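Local coordinates for protein polyketide synthase/nonribosomal peptide synthetase hybrid RzxB (Pseudomonas fluorescens, PDB 5IL6) that probably dehydrates beta-hydroxyacyl intermediates during polyketide chain building, as the dehydratase domain of a trans-AT synthase linked to rhizoxin, at residues A52-I57 with A205-A210. Sequence-based numbering, arbitrary orientation.
Sequences AGAAMI and ALLDAA
The carboxylate of Asp208 has the methyl of Ala52 over one face, with Ala52 CB 4.1 Å from Asp208 OD1. The two oxygens at its edge have separate partners. A water donates to Asp208 OD1 at 2.6 Å and accepts from the backbone N of Ala54, 3.0 Å from the water oxygen. That water links a side chain of helix 204-212 to an amide in the first turn of helix 53-67, and no direct hydrogen bond joins the two segments. OD2 is held by Gln212, one turn further along, and more weakly by His172; together with the water, these bonds should restrain the rotation of the carboxylate.

Next to this polar patch the contact is apolar. Ala54 points its CB at the opposing helix and touches Leu207 CG and Asp208 N, each 3.6 Å from Ala54 CB. Leu207 has CG anti to its backbone N (chi1 -178°), which carries the branch across to Ala54 and brings Leu207 CD2 to 3.7 Å from Ile57 CG2. The Ile57 and Leu207 side chains meet at about a right angle.

Small Ala54 fits the close approach of the segment axes, 8.4 Å at 127°. Ile57 also packs against Leu83 and Trp85 of strand 77-85 and against strand 230-239, while His43 of strand 43-45 touches both Ala52 and Asp208. The meeting of His43 and Asp208 between the two halves of a double hotdog is consistent with the His-Asp active site of polyketide synthase dehydratases, here at the buried junction of the two hotdog helices.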
ATOM      1  N   ALA A  52       1.181  -8.058   0.731  1.00 23.37           N
ATOM      2  CA  ALA A  52       1.583  -6.839   0.046  1.00 24.91           C
ATOM      3  C   ALA A  52       1.734  -5.697   1.043  1.00 24.54           C
ATOM      4  O   ALA A  52       0.926  -5.541   1.963  1.00 22.51           O
ATOM      5  CB  ALA A  52       0.557  -6.474  -1.028  1.00 24.89           C
ATOM      6  N   GLY A  53       2.791  -4.905   0.864  1.00 22.46           N
ATOM      7  CA  GLY A  53       2.998  -3.757   1.731  1.00 22.57           C
ATOM      8  C   GLY A  53       1.792  -2.841   1.779  1.00 21.20           C
ATOM      9  O   GLY A  53       1.466  -2.278   2.828  1.00 21.14           O
ATOM     10  N   ALA A  54       1.103  -2.690   0.645  1.00 17.20           N
ATOM     11  CA  ALA A  54      -0.099  -1.864   0.608  1.00 17.32           C
ATOM     12  C   ALA A  54      -1.136  -2.347   1.610  1.00 16.58           C
ATOM     13  O   ALA A  54      -1.865  -1.534   2.191  1.00 18.92           O
ATOM     14  CB  ALA A  54      -0.694  -1.863  -0.800  1.00 24.25           C
ATOM     15  N   ALA A  55      -1.220  -3.661   1.825  1.00 17.52           N
ATOM     16  CA  ALA A  55      -2.247  -4.194   2.714  1.00 21.85           C
ATOM     17  C   ALA A  55      -2.051  -3.711   4.143  1.00 22.72           C
ATOM     18  O   ALA A  55      -3.029  -3.520   4.874  1.00 21.77           O
ATOM     19  CB  ALA A  55      -2.245  -5.720   2.662  1.00 24.64           C
ATOM     20  N   MET A  56      -0.802  -3.507   4.563  1.00 20.22           N
ATOM     21  CA  MET A  56      -0.569  -3.023   5.916  1.00 22.31           C
ATOM     22  C   MET A  56      -1.003  -1.571   6.065  1.00 19.08           C
ATOM     23  O   MET A  56      -1.479  -1.174   7.132  1.00 18.35           O
ATOM     24  CB  MET A  56       0.903  -3.190   6.280  1.00 31.02           C
ATOM     25  CG  MET A  56       1.334  -4.646   6.309  1.00 34.09           C
ATOM     26  SD  MET A  56       2.999  -4.893   6.939  1.00 37.90           S
ATOM     27  CE  MET A  56       3.357  -6.517   6.274  1.00 42.07           C
ATOM     28  N   ILE A  57      -0.881  -0.773   5.002  1.00 20.22           N
ATOM     29  CA  ILE A  57      -1.409   0.589   5.030  1.00 19.10           C
ATOM     30  C   ILE A  57      -2.919   0.560   5.226  1.00 18.75           C
ATOM     31  O   ILE A  57      -3.477   1.329   6.017  1.00 18.84           O
ATOM     32  CB  ILE A  57      -1.021   1.340   3.743  1.00 21.17           C
ATOM     33  CG1 ILE A  57       0.481   1.635   3.737  1.00 20.78           C
ATOM     34  CG2 ILE A  57      -1.833   2.630   3.597  1.00 22.98           C
ATOM     35  CD1 ILE A  57       1.000   2.181   2.423  1.00 23.76           C
ATOM     36  N   ALA A 205      -5.527  -3.990  -3.374  1.00 24.63           N
ATOM     37  CA  ALA A 205      -5.034  -4.316  -4.709  1.00 25.32           C
ATOM     38  C   ALA A 205      -4.849  -3.059  -5.550  1.00 21.62           C
ATOM     39  O   ALA A 205      -3.918  -2.979  -6.359  1.00 23.30           O
ATOM     40  CB  ALA A 205      -5.992  -5.285  -5.401  1.00 24.98           C
ATOM     41  N   LEU A 206      -5.728  -2.069  -5.379  1.00 20.65           N
ATOM     42  CA  LEU A 206      -5.565  -0.812  -6.100  1.00 24.33           C
ATOM     43  C   LEU A 206      -4.387  -0.020  -5.554  1.00 23.13           C
ATOM     44  O   LEU A 206      -3.633   0.590  -6.320  1.00 22.02           O
ATOM     45  CB  LEU A 206      -6.849   0.015  -6.019  1.00 29.37           C
ATOM     46  CG  LEU A 206      -8.076  -0.547  -6.744  1.00 38.95           C
ATOM     47  CD1 LEU A 206      -9.285   0.349  -6.522  1.00 44.42           C
ATOM     48  CD2 LEU A 206      -7.811  -0.715  -8.235  1.00 37.49           C
ATOM     49  N   LEU A 207      -4.214  -0.006  -4.231  1.00 24.51           N
ATOM     50  CA  LEU A 207      -3.049   0.663  -3.666  1.00 22.21           C
ATOM     51  C   LEU A 207      -1.765  -0.034  -4.098  1.00 23.85           C
ATOM     52  O   LEU A 207      -0.758   0.624  -4.380  1.00 19.87           O
ATOM     53  CB  LEU A 207      -3.153   0.713  -2.140  1.00 22.08           C
ATOM     54  CG  LEU A 207      -2.008   1.438  -1.424  1.00 25.94           C
ATOM     55  CD1 LEU A 207      -1.849   2.862  -1.947  1.00 25.26           C
ATOM     56  CD2 LEU A 207      -2.234   1.448   0.081  1.00 26.55           C
ATOM     57  N   ASP A 208      -1.784  -1.366  -4.161  1.00 23.37           N
ATOM     58  CA  ASP A 208      -0.619  -2.098  -4.644  1.00 21.54           C
ATOM     59  C   ASP A 208      -0.364  -1.808  -6.118  1.00 21.86           C
ATOM     60  O   ASP A 208       0.781  -1.573  -6.521  1.00 22.22           O
ATOM     61  CB  ASP A 208      -0.814  -3.598  -4.403  1.00 24.87           C
ATOM     62  CG  ASP A 208       0.384  -4.424  -4.839  1.00 28.85           C
ATOM     63  OD1 ASP A 208       1.483  -4.216  -4.287  1.00 26.66           O
ATOM     64  OD2 ASP A 208       0.216  -5.301  -5.714  1.00 31.35           O
ATOM     65  N   ALA A 209      -1.423  -1.790  -6.933  1.00 20.59           N
ATOM     66  CA  ALA A 209      -1.264  -1.488  -8.352  1.00 22.38           C
ATOM     67  C   ALA A 209      -0.723  -0.080  -8.558  1.00 22.69           C
ATOM     68  O   ALA A 209       0.087   0.156  -9.464  1.00 25.41           O
ATOM     69  CB  ALA A 209      -2.599  -1.654  -9.076  1.00 23.31           C
ATOM     70  N   ALA A 210      -1.168   0.874  -7.738  1.00 22.87           N
ATOM     71  CA  ALA A 210      -0.600   2.216  -7.802  1.00 23.76           C
ATOM     72  C   ALA A 210       0.909   2.175  -7.602  1.00 22.05           C
ATOM     73  O   ALA A 210       1.659   2.851  -8.318  1.00 23.82           O
ATOM     74  CB  ALA A 210      -1.260   3.118  -6.757  1.00 23.88           C
TER
HETATM   75  O   HOH W   1       2.318  -3.330  -2.018  1.00 27.32           O